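Local coordinates for monoacylglycerol lipase (Palaeococcus ferrophilus, PDB 6QE2), which catalyses the hydrolysis of monoacylglycerols, releasing glycerol and a free fatty acid, as an alpha/beta-hydrolase of the monoglyceride lipase type, at residues M1-A6 and G52-K57; A39-Y44 and W252-S257; G137-N142 and H166-G171; L149-D154 and G230-I235; K192-L197 and V220-I225. All coordinates share one frame; numbering follows the deposited sequence.

Contacts 1, 2 and 5 are all built on the central sheet. Contact 1 lies by the edge strand 5-8 and contact 5 pairs 195-200 with the opposite edge strand 223-228, their centres about 31 Å apart. Contact 2 joins the turn leading into strand 42-46 to the last helix and meets contact 5 directly, where His256 NE2 bonds Asp222 OD2; Arg5 NH1 and Tyr44 OH probably tie contacts 1 and 2 in the same way. The other two face the pocket. Contact 3 touches the tail of the bound detergent, whose head group is bonded to Ser87 OG, and contact 4 carries His233, probably the catalytic histidine; their nearest atoms are about 8 Å apart.

Contact 1. Residues M1-A6 and G52-K57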
# COMPACT_ATOMS: atom_id res chain seq x y z
N MET A 1 2.93 0.02 -20.54
CA MET A 1 2.26 -1.25 -20.76
C MET A 1 0.76 -1.13 -20.53
O MET A 1 0.30 -0.16 -19.95
CB MET A 1 2.83 -2.35 -19.86
CG MET A 1 2.65 -2.10 -18.37
SD MET A 1 3.07 -3.51 -17.34
CE MET A 1 4.81 -3.69 -17.66
N GLU A 2 0.02 -2.12 -21.00
CA GLU A 2 -1.42 -2.13 -20.83
C GLU A 2 -1.73 -2.81 -19.51
O GLU A 2 -1.72 -4.02 -19.42
CB GLU A 2 -2.10 -2.85 -21.99
CG GLU A 2 -2.06 -2.03 -23.27
CD GLU A 2 -2.77 -2.68 -24.44
OE1 GLU A 2 -3.56 -3.62 -24.24
OE2 GLU A 2 -2.55 -2.24 -25.58
N LEU A 3 -2.00 -2.01 -18.50
CA LEU A 3 -2.28 -2.54 -17.18
C LEU A 3 -3.69 -3.04 -17.02
O LEU A 3 -4.56 -2.76 -17.83
CB LEU A 3 -2.09 -1.46 -16.14
CG LEU A 3 -0.74 -0.80 -15.97
CD1 LEU A 3 -0.94 0.38 -15.04
CD2 LEU A 3 0.22 -1.79 -15.36
N TYR A 4 -3.91 -3.77 -15.94
CA TYR A 4 -5.24 -4.23 -15.62
C TYR A 4 -5.81 -3.12 -14.76
O TYR A 4 -5.30 -2.83 -13.69
CB TYR A 4 -5.22 -5.53 -14.83
CG TYR A 4 -6.51 -5.76 -14.08
CD1 TYR A 4 -7.62 -6.29 -14.72
CD2 TYR A 4 -6.62 -5.41 -12.75
CE1 TYR A 4 -8.80 -6.48 -14.04
CE2 TYR A 4 -7.80 -5.60 -12.06
CZ TYR A 4 -8.89 -6.14 -12.71
OH TYR A 4 -10.07 -6.33 -12.03
N ARG A 5 -6.86 -2.47 -15.26
CA ARG A 5 -7.50 -1.39 -14.55
C ARG A 5 -8.99 -1.68 -14.47
O ARG A 5 -9.58 -2.16 -15.44
CB ARG A 5 -7.30 -0.06 -15.28
CG ARG A 5 -5.85 0.33 -15.52
CD ARG A 5 -5.77 1.37 -16.62
NE ARG A 5 -4.43 1.90 -16.82
CZ ARG A 5 -4.02 3.07 -16.36
NH1 ARG A 5 -4.85 3.84 -15.67
NH2 ARG A 5 -2.78 3.48 -16.58
N ALA A 6 -9.61 -1.39 -13.33
CA ALA A 6 -11.02 -1.64 -13.20
C ALA A 6 -11.70 -0.61 -12.32
O ALA A 6 -11.17 -0.22 -11.30
CB ALA A 6 -11.26 -3.02 -12.65
N GLY A 52 -0.31 -9.41 -10.48
CA GLY A 52 -1.71 -9.72 -10.76
C GLY A 52 -1.98 -9.96 -12.23
O GLY A 52 -1.26 -10.72 -12.91
N LYS A 53 -3.02 -9.31 -12.74
CA LYS A 53 -3.45 -9.46 -14.13
C LYS A 53 -2.74 -8.51 -15.08
O LYS A 53 -3.03 -8.54 -16.28
CB LYS A 53 -4.96 -9.24 -14.22
CG LYS A 53 -5.77 -10.19 -13.37
CD LYS A 53 -7.23 -9.80 -13.34
CE LYS A 53 -8.02 -10.70 -12.40
NZ LYS A 53 -9.48 -10.43 -12.49
N SER A 54 -1.84 -7.68 -14.58
CA SER A 54 -1.06 -6.80 -15.42
C SER A 54 0.12 -7.57 -16.02
O SER A 54 0.55 -8.58 -15.47
CB SER A 54 -0.57 -5.60 -14.61
OG SER A 54 -1.65 -4.71 -14.35
N PRO A 55 0.63 -7.12 -17.16
CA PRO A 55 1.76 -7.79 -17.80
C PRO A 55 3.07 -7.44 -17.11
O PRO A 55 3.13 -6.66 -16.16
CB PRO A 55 1.72 -7.27 -19.23
CG PRO A 55 1.09 -5.93 -19.12
CD PRO A 55 0.08 -6.03 -18.00
N GLY A 56 4.14 -8.06 -17.59
CA GLY A 56 5.47 -7.72 -17.15
C GLY A 56 6.09 -8.81 -16.30
O GLY A 56 5.40 -9.61 -15.66
N LYS A 57 7.43 -8.87 -16.33
CA LYS A 57 8.17 -9.76 -15.45
C LYS A 57 7.71 -9.58 -14.01
O LYS A 57 7.58 -8.45 -13.53
CB LYS A 57 9.67 -9.47 -15.56
CG LYS A 57 10.54 -10.36 -14.69
CD LYS A 57 12.01 -9.99 -14.82
CE LYS A 57 12.44 -9.86 -16.27
NZ LYS A 57 13.86 -9.41 -16.36
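Leu3 and Ser54 bring their CA atoms nearest, 4.8 Å from Leu3 CA to Ser54 CA, where the two backbones run in nearly opposite directions, 163° apart. This is the N-terminal lead-in to edge strand 5-8 of the alpha/beta-hydrolase sheet, laid along the loop that follows strand 42-46. In place of a ladder there is one backbone-to-side-chain bond: Tyr4 N donates to Ser54 OG at 2.9 Å, almost straight at 171°. The same hydroxyl is bonded to Asp47 O, so it ties the chain end to the neighbouring strand's exit. With CG anti to the backbone N (chi1 160°), the Tyr4 ring lies alongside the extended Lys53 chain. Lys53 CD sits over one face, toward the rim, in a CH-pi contact 3.9 Å from the Tyr4 ring centroid. At the outer end Met1 slides past Pro55, with Met1 SD 3.6 Å from Pro55 CG. The Met1 chain bends at its last torsion, bringing Met1 CE to 4.1 Å from Gly56 CA.

Contact 2. Residues A39-Y44 and W252-S257; sequences AGFGVY and WLVSHS
Phe41 pushes the outer edge of its ring into the last turn of the C-terminal helix. Its CG stands beside the backbone N (chi1 -67°), and from there the ring reaches across to Leu253, where Phe41 CZ is 3.6 Å from Leu253 CB. Leu253 O and Val254 N both lie at the ring edge, near its plane. Ser257 OG comes in obliquely, 3.1 Å from Phe41 CZ, and is kept there by its own bond to Leu253 O. Val254 has CG1 anti to its amide nitrogen, which leaves CG2 to fill the corner between Phe41 CE1, 3.9 Å from it, and the methyl of Ala39. In the alpha/beta-hydrolase fold this joins helix 242-256 to the turn between helix 30-38 and strand 42-46; Gly40, with positive phi, closes the first helix in a Schellman motif. On the far flank of the last turn, His256 ND1 lies over the centre of the Trp252 ring, 3.5 Å above its plane. The imidazole is fixed at two points: His256 ND1 donates to Trp252 O at 2.8 Å, within the imidazole plane, and His256 NE2 bonds Asp222 OD2 at the edge of the sheet.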
# COMPACT_ATOMS: atom_id res chain seq x y z
N ALA A 39 -21.12 2.40 0.50
CA ALA A 39 -21.15 3.68 1.18
C ALA A 39 -21.20 4.87 0.22
O ALA A 39 -21.29 6.01 0.68
CB ALA A 39 -19.93 3.82 2.09
N GLY A 40 -21.14 4.63 -1.09
CA GLY A 40 -21.26 5.69 -2.08
C GLY A 40 -19.98 6.11 -2.79
O GLY A 40 -20.00 7.12 -3.50
N PHE A 41 -18.90 5.35 -2.64
CA PHE A 41 -17.66 5.66 -3.34
C PHE A 41 -17.52 4.81 -4.59
O PHE A 41 -17.93 3.64 -4.63
CB PHE A 41 -16.44 5.41 -2.45
CG PHE A 41 -16.34 6.35 -1.29
CD1 PHE A 41 -16.84 5.98 -0.05
CD2 PHE A 41 -15.75 7.59 -1.43
CE1 PHE A 41 -16.76 6.84 1.01
CE2 PHE A 41 -15.66 8.45 -0.35
CZ PHE A 41 -16.17 8.07 0.86
N GLY A 42 -16.92 5.39 -5.62
CA GLY A 42 -16.36 4.61 -6.69
C GLY A 42 -14.95 4.20 -6.28
O GLY A 42 -14.29 4.91 -5.53
N VAL A 43 -14.53 3.03 -6.74
CA VAL A 43 -13.18 2.54 -6.46
C VAL A 43 -12.50 2.28 -7.80
O VAL A 43 -13.06 1.61 -8.67
CB VAL A 43 -13.18 1.26 -5.60
CG1 VAL A 43 -11.74 0.76 -5.39
CG2 VAL A 43 -13.87 1.52 -4.26
N TYR A 44 -11.30 2.84 -7.96
CA TYR A 44 -10.48 2.61 -9.14
C TYR A 44 -9.36 1.68 -8.72
O TYR A 44 -8.52 2.04 -7.89
CB TYR A 44 -9.93 3.93 -9.70
CG TYR A 44 -9.37 3.83 -11.11
CD1 TYR A 44 -8.28 3.02 -11.40
CD2 TYR A 44 -9.94 4.55 -12.15
CE1 TYR A 44 -7.77 2.93 -12.68
CE2 TYR A 44 -9.44 4.46 -13.44
CZ TYR A 44 -8.35 3.65 -13.69
OH TYR A 44 -7.84 3.56 -14.96
N TRP A 252 -13.86 6.82 8.11
CA TRP A 252 -12.96 7.95 7.88
C TRP A 252 -13.19 8.57 6.51
O TRP A 252 -13.24 9.80 6.38
CB TRP A 252 -11.51 7.48 8.03
CG TRP A 252 -10.47 8.57 8.04
CD1 TRP A 252 -9.94 9.17 9.14
CD2 TRP A 252 -9.81 9.14 6.90
NE1 TRP A 252 -9.00 10.11 8.76
CE2 TRP A 252 -8.90 10.11 7.39
CE3 TRP A 252 -9.91 8.95 5.52
CZ2 TRP A 252 -8.09 10.87 6.55
CZ3 TRP A 252 -9.10 9.71 4.68
CH2 TRP A 252 -8.21 10.66 5.20
N LEU A 253 -13.35 7.74 5.48
CA LEU A 253 -13.58 8.26 4.14
C LEU A 253 -14.92 8.99 4.06
O LEU A 253 -15.01 10.06 3.46
CB LEU A 253 -13.50 7.13 3.12
CG LEU A 253 -12.06 6.65 2.93
CD1 LEU A 253 -12.04 5.33 2.19
CD2 LEU A 253 -11.24 7.70 2.18
N VAL A 254 -15.96 8.42 4.66
CA VAL A 254 -17.27 9.06 4.68
C VAL A 254 -17.18 10.42 5.38
O VAL A 254 -17.69 11.43 4.87
CB VAL A 254 -18.31 8.15 5.36
CG1 VAL A 254 -19.58 8.93 5.70
CG2 VAL A 254 -18.66 6.97 4.46
N SER A 255 -16.52 10.47 6.53
CA SER A 255 -16.43 11.73 7.27
C SER A 255 -15.61 12.78 6.54
O SER A 255 -15.79 13.97 6.80
CB SER A 255 -15.86 11.49 8.67
OG SER A 255 -14.47 11.25 8.64
N HIS A 256 -14.71 12.38 5.61
CA HIS A 256 -13.90 13.34 4.88
C HIS A 256 -14.44 13.63 3.49
O HIS A 256 -13.85 14.42 2.74
CB HIS A 256 -12.45 12.85 4.77
CG HIS A 256 -11.70 12.99 6.05
ND1 HIS A 256 -11.81 12.08 7.08
CD2 HIS A 256 -10.92 13.99 6.51
CE1 HIS A 256 -11.08 12.49 8.10
NE2 HIS A 256 -10.54 13.65 7.78
N SER A 257 -15.56 13.01 3.13
CA SER A 257 -16.17 13.25 1.82
C SER A 257 -16.70 14.67 1.75
O SER A 257 -17.65 14.97 2.48
CB SER A 257 -17.32 12.29 1.60
OG SER A 257 -16.91 10.97 1.60

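Contact 3. Residues G137-N142 and H166-G171. With LDA (lauryl dimethylamine-N-oxide), chain D.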
# COMPACT_ATOMS: atom_id res chain seq x y z
N GLY A 137 16.91 -5.49 -13.51
CA GLY A 137 15.96 -6.52 -13.88
C GLY A 137 16.15 -7.86 -13.20
O GLY A 137 15.32 -8.75 -13.38
N LEU A 138 17.21 -8.03 -12.42
CA LEU A 138 17.44 -9.28 -11.72
C LEU A 138 16.29 -9.55 -10.76
O LEU A 138 15.91 -8.69 -9.97
CB LEU A 138 18.76 -9.23 -10.96
CG LEU A 138 19.14 -10.46 -10.12
CD1 LEU A 138 19.25 -11.70 -10.98
CD2 LEU A 138 20.43 -10.22 -9.35
N SER A 139 15.75 -10.76 -10.81
CA SER A 139 14.57 -11.12 -10.03
C SER A 139 15.02 -11.99 -8.87
O SER A 139 15.71 -12.99 -9.07
CB SER A 139 13.55 -11.85 -10.91
OG SER A 139 12.59 -12.54 -10.12
N LEU A 140 14.62 -11.61 -7.67
CA LEU A 140 15.02 -12.29 -6.45
C LEU A 140 13.80 -12.61 -5.60
O LEU A 140 12.70 -12.09 -5.82
CB LEU A 140 16.03 -11.45 -5.66
CG LEU A 140 17.28 -11.02 -6.43
CD1 LEU A 140 18.15 -10.12 -5.56
CD2 LEU A 140 18.07 -12.22 -6.93
N SER A 141 14.01 -13.45 -4.60
CA SER A 141 12.96 -13.77 -3.64
C SER A 141 12.74 -12.60 -2.70
O SER A 141 13.69 -11.94 -2.28
CB SER A 141 13.32 -15.03 -2.85
OG SER A 141 12.43 -15.23 -1.77
N ASN A 142 11.47 -12.33 -2.37
CA ASN A 142 11.16 -11.21 -1.50
C ASN A 142 11.37 -11.53 -0.02
O ASN A 142 11.26 -10.61 0.80
CB ASN A 142 9.72 -10.71 -1.74
CG ASN A 142 8.64 -11.73 -1.38
OD1 ASN A 142 8.87 -12.69 -0.64
ND2 ASN A 142 7.42 -11.49 -1.87
N HIS A 166 2.82 -13.82 -6.04
CA HIS A 166 4.17 -14.31 -6.31
C HIS A 166 5.11 -13.75 -5.26
O HIS A 166 4.76 -12.85 -4.49
CB HIS A 166 4.64 -13.92 -7.72
CG HIS A 166 4.78 -12.44 -7.92
ND1 HIS A 166 5.86 -11.72 -7.46
CD2 HIS A 166 3.98 -11.55 -8.56
CE1 HIS A 166 5.72 -10.45 -7.79
NE2 HIS A 166 4.59 -10.32 -8.46
N ASP A 167 6.33 -14.30 -5.22
CA ASP A 167 7.32 -13.89 -4.24
C ASP A 167 8.53 -13.21 -4.87
O ASP A 167 9.61 -13.18 -4.28
CB ASP A 167 7.77 -15.10 -3.41
CG ASP A 167 8.66 -16.06 -4.18
OD1 ASP A 167 8.60 -16.09 -5.43
OD2 ASP A 167 9.44 -16.78 -3.53
N ARG A 168 8.35 -12.65 -6.06
CA ARG A 168 9.45 -12.03 -6.79
C ARG A 168 9.56 -10.55 -6.48
O ARG A 168 8.56 -9.86 -6.28
CB ARG A 168 9.26 -12.21 -8.30
CG ARG A 168 9.06 -13.65 -8.75
CD ARG A 168 10.40 -14.35 -8.84
NE ARG A 168 10.73 -15.00 -7.58
CZ ARG A 168 11.96 -15.37 -7.23
NH1 ARG A 168 12.98 -15.13 -8.05
NH2 ARG A 168 12.16 -15.96 -6.07
N ILE A 169 10.80 -10.07 -6.44
CA ILE A 169 11.09 -8.65 -6.37
C ILE A 169 12.35 -8.41 -7.18
O ILE A 169 13.33 -9.15 -7.05
CB ILE A 169 11.25 -8.15 -4.91
CG1 ILE A 169 11.50 -6.63 -4.88
CG2 ILE A 169 12.36 -8.90 -4.17
CD1 ILE A 169 11.46 -6.04 -3.47
N SER A 170 12.33 -7.39 -8.03
CA SER A 170 13.49 -7.12 -8.85
C SER A 170 14.47 -6.23 -8.09
O SER A 170 14.15 -5.63 -7.06
CB SER A 170 13.09 -6.47 -10.17
OG SER A 170 12.71 -5.13 -9.99
N GLY A 171 15.70 -6.15 -8.61
CA GLY A 171 16.67 -5.25 -8.01
C GLY A 171 16.19 -3.81 -8.03
O GLY A 171 16.36 -3.08 -7.06
N1 LDA D . 7.00 -4.72 1.91
O1 LDA D . 6.23 -3.86 1.46
CM1 LDA D . 6.54 -6.04 1.49
CM2 LDA D . 7.04 -4.62 3.36
C1 LDA D . 8.33 -4.50 1.39
C2 LDA D . 9.12 -5.77 1.61
C3 LDA D . 10.40 -5.73 0.80
C4 LDA D . 11.28 -6.92 1.13
C5 LDA D . 12.66 -6.74 0.54
C6 LDA D . 13.40 -8.06 0.50
C7 LDA D . 14.85 -7.83 0.11
C8 LDA D . 15.11 -8.39 -1.28
C9 LDA D . 15.82 -7.36 -2.14
C10 LDA D . 17.24 -7.80 -2.44
C11 LDA D . 17.84 -6.99 -3.58
C12 LDA D . 16.76 -6.53 -4.53
O HOH W 1 9.82 -15.26 -0.59
O HOH W 2 6.67 -10.43 -4.43
O HOH W 3 4.69 -12.79 -1.72
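Arg168 folds back over its own ribbon and lays one face of its guanidinium on Leu140 O, which sits over the centre of the group, 3.6 Å from its plane. Bends at chi2 (-80°) and chi3 (91°) bring it there. In the guanidinium plane, Arg168 NE makes a salt bridge of 3.2 Å to Asp167 OD1, meeting the oxygen from above the carboxylate plane, while NH1 reaches Ser139 OG through a weak bond. Beneath this lies a two-stranded antiparallel ribbon, 139-141 with 168-170, in the region between strands 106-110 and 195-200 where relatives of this lipase carry their cap. Leu140 and Ile169 form its hydrogen-bonded pair: Leu140 N to Ile169 O and Ile169 N to Leu140 O are both 2.8 Å. Bonds from Asn142 N to Asp167 O and from Gly171 N to Leu138 O carry the pairing beyond the strands. Asn142 ND2 gives to two waters that also bond His166 O, while its OD1 accepts from Leu144 N. On the face of Leu140 and Ile169 runs the detergent tail, with Leu140 CD1 3.7 Å from LDA C11 and Gly171 CA 3.7 Å from LDA C12. The ribbon thus sets the Asp167 carboxylate and the Ser139 hydroxyl about Arg168 and offers hydrocarbon to the pocket, consistent with a wall that could receive the acyl chain of a substrate.

Contact 4. Residues L149-D154 and G230-I235; sequences LSRNPD and GAYHEI
The loop carrying His233, the probable histidine of the Ser-His-Asp triad, rests on Leu149 and on the residues leading into helix 153-161. Glu234 N donates to Leu149 O at 2.7 Å, nearly along the C=O axis. The Leu149 side chain lies alongside both His233 and Glu234, pointing the same way. Leu149 CD2 meets the imidazole at its edge, 4.1 Å from His233 CD2, and the same methyl is 3.8 Å from Glu234 OE2, which is salt-bridged to Arg28 and also bonds a glycerol. His233 itself is bonded to Ser87 through NE2 and to Asp203 through ND1. Farther out, Arg151 crosses Tyr232 at about a right angle: Arg151 CG stands over the centre of the ring in a CH-pi contact, 3.5 Å from the Tyr232 centroid. A bend at chi3 (-65°) then turns the guanidinium so that one face covers Gly230 O, while NE and NH2 form salt bridges with Asp238 and Glu240. Were Arg151 an alanine, Asp238 and Glu240 would probably lose their shared cation and the Tyr232 face its cover. Two waters bridge the segments: one accepts from Arg151 N and Tyr232 N and donates to Glu234 O, the other joins Ser150 OG to Glu234 O. Ser150 OG also accepts from Asn152 N in an ST turn. A histidine on the loop after the last strand, within bonding distance of the nucleophile serine, is the usual layout of an alpha/beta-hydrolase active site.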
# COMPACT_ATOMS: atom_id res chain seq x y z
N LEU A 149 1.77 -12.92 7.79
CA LEU A 149 0.81 -12.01 7.17
C LEU A 149 -0.42 -11.79 8.02
O LEU A 149 -0.91 -10.66 8.12
CB LEU A 149 0.40 -12.54 5.80
CG LEU A 149 1.46 -12.48 4.70
CD1 LEU A 149 0.94 -13.24 3.49
CD2 LEU A 149 1.76 -11.04 4.34
N SER A 150 -0.94 -12.84 8.65
CA SER A 150 -2.25 -12.75 9.29
C SER A 150 -2.37 -13.80 10.38
O SER A 150 -1.86 -14.92 10.24
CB SER A 150 -3.37 -12.94 8.26
OG SER A 150 -4.64 -13.00 8.90
N ARG A 151 -3.07 -13.44 11.46
CA ARG A 151 -3.44 -14.40 12.48
C ARG A 151 -4.53 -15.37 12.01
O ARG A 151 -4.82 -16.33 12.72
CB ARG A 151 -3.90 -13.67 13.74
CG ARG A 151 -2.79 -12.86 14.39
CD ARG A 151 -3.16 -12.42 15.79
NE ARG A 151 -4.29 -11.49 15.80
CZ ARG A 151 -4.78 -10.95 16.91
NH1 ARG A 151 -4.25 -11.25 18.10
NH2 ARG A 151 -5.81 -10.11 16.84
N ASN A 152 -5.12 -15.13 10.84
CA ASN A 152 -6.13 -16.02 10.27
C ASN A 152 -5.43 -17.07 9.42
O ASN A 152 -4.91 -16.74 8.35
CB ASN A 152 -7.12 -15.22 9.43
CG ASN A 152 -8.24 -16.07 8.85
OD1 ASN A 152 -8.16 -17.29 8.76
ND2 ASN A 152 -9.32 -15.40 8.43
N PRO A 153 -5.40 -18.31 9.87
CA PRO A 153 -4.71 -19.35 9.11
C PRO A 153 -5.30 -19.58 7.72
O PRO A 153 -4.56 -19.91 6.80
CB PRO A 153 -4.86 -20.59 9.99
CG PRO A 153 -6.04 -20.31 10.84
CD PRO A 153 -6.02 -18.84 11.09
N ASP A 154 -6.60 -19.39 7.57
CA ASP A 154 -7.25 -19.58 6.28
C ASP A 154 -6.87 -18.47 5.30
O ASP A 154 -6.80 -18.69 4.09
CB ASP A 154 -8.77 -19.65 6.45
CG ASP A 154 -9.21 -20.93 7.14
OD1 ASP A 154 -10.04 -20.86 8.06
OD2 ASP A 154 -8.73 -22.02 6.75
N GLY A 230 -2.31 -6.72 18.66
CA GLY A 230 -2.10 -8.12 18.36
C GLY A 230 -2.15 -8.49 16.89
O GLY A 230 -1.70 -9.58 16.53
N ALA A 231 -2.69 -7.62 16.03
CA ALA A 231 -2.82 -7.96 14.63
C ALA A 231 -1.45 -8.04 13.96
O ALA A 231 -0.50 -7.37 14.37
CB ALA A 231 -3.71 -6.95 13.90
N TYR A 232 -1.37 -8.87 12.92
CA TYR A 232 -0.17 -9.01 12.12
C TYR A 232 -0.17 -7.97 11.00
O TYR A 232 -0.81 -6.91 11.11
CB TYR A 232 -0.08 -10.44 11.56
CG TYR A 232 0.26 -11.51 12.58
CD1 TYR A 232 0.46 -11.19 13.91
CD2 TYR A 232 0.39 -12.84 12.19
CE1 TYR A 232 0.77 -12.18 14.84
CE2 TYR A 232 0.71 -13.82 13.11
CZ TYR A 232 0.89 -13.49 14.43
OH TYR A 232 1.21 -14.48 15.34
N HIS A 233 0.55 -8.25 9.91
CA HIS A 233 0.73 -7.30 8.82
C HIS A 233 -0.57 -7.02 8.08
O HIS A 233 -0.86 -5.87 7.74
CB HIS A 233 1.79 -7.84 7.86
CG HIS A 233 2.11 -6.93 6.71
ND1 HIS A 233 2.63 -5.67 6.88
CD2 HIS A 233 2.00 -7.12 5.37
CE1 HIS A 233 2.83 -5.11 5.69
NE2 HIS A 233 2.44 -5.97 4.76
N GLU A 234 -1.37 -8.05 7.83
CA GLU A 234 -2.66 -7.89 7.16
C GLU A 234 -3.75 -7.91 8.23
O GLU A 234 -4.00 -8.95 8.84
CB GLU A 234 -2.88 -8.99 6.13
CG GLU A 234 -1.97 -8.85 4.93
CD GLU A 234 -2.23 -9.88 3.86
OE1 GLU A 234 -3.16 -10.69 4.02
OE2 GLU A 234 -1.49 -9.88 2.85
N ILE A 235 -4.37 -6.76 8.45
CA ILE A 235 -5.48 -6.67 9.39
C ILE A 235 -6.81 -7.04 8.73
O ILE A 235 -7.78 -7.32 9.44
CB ILE A 235 -5.54 -5.26 10.01
CG1 ILE A 235 -4.14 -4.81 10.43
CG2 ILE A 235 -6.45 -5.23 11.24
CD1 ILE A 235 -4.04 -3.34 10.76
O HOH W 4 -5.51 -10.78 7.83
O HOH W 5 -3.57 -10.41 11.46

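Contact 5. Residues K192-L197 and V220-I225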
# COMPACT_ATOMS: atom_id res chain seq x y z
N LYS A 192 -0.22 17.72 2.63
CA LYS A 192 -1.25 18.71 2.96
C LYS A 192 -2.64 18.11 3.13
O LYS A 192 -3.48 18.74 3.79
CB LYS A 192 -1.32 19.78 1.85
CG LYS A 192 -0.00 20.55 1.68
CD LYS A 192 0.33 21.34 2.99
CE LYS A 192 1.29 22.53 2.77
NZ LYS A 192 2.74 22.14 2.68
N ALA A 193 -2.89 16.93 2.57
CA ALA A 193 -4.20 16.29 2.65
C ALA A 193 -4.34 15.51 3.97
O ALA A 193 -3.33 15.12 4.57
CB ALA A 193 -4.38 15.33 1.46
N PRO A 194 -5.55 15.22 4.42
CA PRO A 194 -5.73 14.43 5.64
C PRO A 194 -5.16 13.02 5.50
O PRO A 194 -5.16 12.43 4.42
CB PRO A 194 -7.25 14.40 5.82
CG PRO A 194 -7.73 15.62 5.13
CD PRO A 194 -6.83 15.77 3.93
N VAL A 195 -4.68 12.48 6.62
CA VAL A 195 -3.96 11.21 6.66
C VAL A 195 -4.60 10.28 7.68
O VAL A 195 -4.92 10.71 8.80
CB VAL A 195 -2.47 11.42 7.00
CG1 VAL A 195 -1.77 10.07 7.23
CG2 VAL A 195 -1.77 12.23 5.92
N LEU A 196 -4.75 9.01 7.31
CA LEU A 196 -5.11 7.95 8.25
C LEU A 196 -4.10 6.82 8.09
O LEU A 196 -3.92 6.30 6.98
CB LEU A 196 -6.53 7.44 8.01
CG LEU A 196 -6.96 6.18 8.77
CD1 LEU A 196 -6.94 6.41 10.29
CD2 LEU A 196 -8.34 5.71 8.30
N LEU A 197 -3.44 6.44 9.18
CA LEU A 197 -2.53 5.31 9.21
C LEU A 197 -3.13 4.21 10.08
O LEU A 197 -3.62 4.48 11.17
CB LEU A 197 -1.17 5.73 9.78
CG LEU A 197 -0.52 6.95 9.12
CD1 LEU A 197 0.73 7.35 9.88
CD2 LEU A 197 -0.17 6.65 7.67
N VAL A 220 0.58 18.16 8.81
CA VAL A 220 -0.85 18.32 8.55
C VAL A 220 -1.60 18.06 9.85
O VAL A 220 -1.26 17.16 10.63
CB VAL A 220 -1.30 17.39 7.42
CG1 VAL A 220 -1.11 15.92 7.81
CG2 VAL A 220 -2.75 17.66 7.03
N LYS A 221 -2.62 18.89 10.11
CA LYS A 221 -3.32 18.79 11.39
C LYS A 221 -4.29 17.62 11.42
O LYS A 221 -4.39 16.93 12.44
CB LYS A 221 -4.03 20.11 11.69
CG LYS A 221 -3.04 21.26 11.86
CD LYS A 221 -3.73 22.59 12.05
CE LYS A 221 -2.70 23.67 12.33
NZ LYS A 221 -1.51 23.53 11.45
N ASP A 222 -4.99 17.37 10.31
CA ASP A 222 -5.96 16.27 10.24
C ASP A 222 -5.20 14.98 9.95
O ASP A 222 -5.16 14.48 8.82
CB ASP A 222 -7.03 16.56 9.19
CG ASP A 222 -8.20 15.59 9.24
OD1 ASP A 222 -8.13 14.60 10.00
OD2 ASP A 222 -9.19 15.82 8.53
N LYS A 223 -4.56 14.46 10.99
CA LYS A 223 -3.84 13.19 10.92
C LYS A 223 -4.33 12.26 12.02
O LYS A 223 -4.64 12.71 13.13
CB LYS A 223 -2.33 13.40 11.03
CG LYS A 223 -1.91 14.13 12.29
CD LYS A 223 -0.41 14.33 12.34
CE LYS A 223 0.02 14.83 13.71
NZ LYS A 223 1.49 15.09 13.78
N THR A 224 -4.40 10.97 11.71
CA THR A 224 -4.92 9.96 12.62
C THR A 224 -4.09 8.69 12.47
O THR A 224 -3.74 8.30 11.35
CB THR A 224 -6.40 9.66 12.33
OG1 THR A 224 -7.16 10.87 12.47
CG2 THR A 224 -6.95 8.61 13.28
N ILE A 225 -3.76 8.05 13.59
CA ILE A 225 -3.13 6.74 13.57
C ILE A 225 -3.96 5.80 14.44
O ILE A 225 -4.32 6.15 15.57
CB ILE A 225 -1.66 6.79 14.02
CG1 ILE A 225 -1.05 5.38 13.99
CG2 ILE A 225 -1.52 7.43 15.40
CD1 ILE A 225 0.46 5.38 14.07
O HOH W 6 -7.08 12.03 9.87
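The carboxylate of Asp222 meets CB and CG of the Pro194 ring, with Asp222 OD2 3.6 Å from Pro194 CB. That oxygen is also bonded to His256, whose helix covers the proline, while Asp222 OD1 accepts a hydrogen bond from a water 2.8 Å away. The water donates to Val195 O as well and bonds Thr224 OG1, bridging the two segments. Beyond it the strands run parallel, 7° apart, as neighbours in the beta-alpha-beta unit of strand 195-200, helix 209-217 and edge strand 223-228. The rungs are Val195 N to Asp222 O (3.0 Å), Thr224 N to Val195 O and Leu197 N to Thr224 O (2.9 Å). Leu196 CD1 packs on the methyl of Thr224, 3.7 Å from its CG2. At the start, Val220 has CG2 anti to the backbone N, putting it 3.5 Å from Lys192 O, while its CG1 is 4.2 Å from Val195 CG2. A glycine in its place would probably open a gap beside Val195 and uncover Ala193 O, a carbonyl with no polar partner in the model. Lys223 leads away instead, its amine bonded to Phe215 O and Leu218 O.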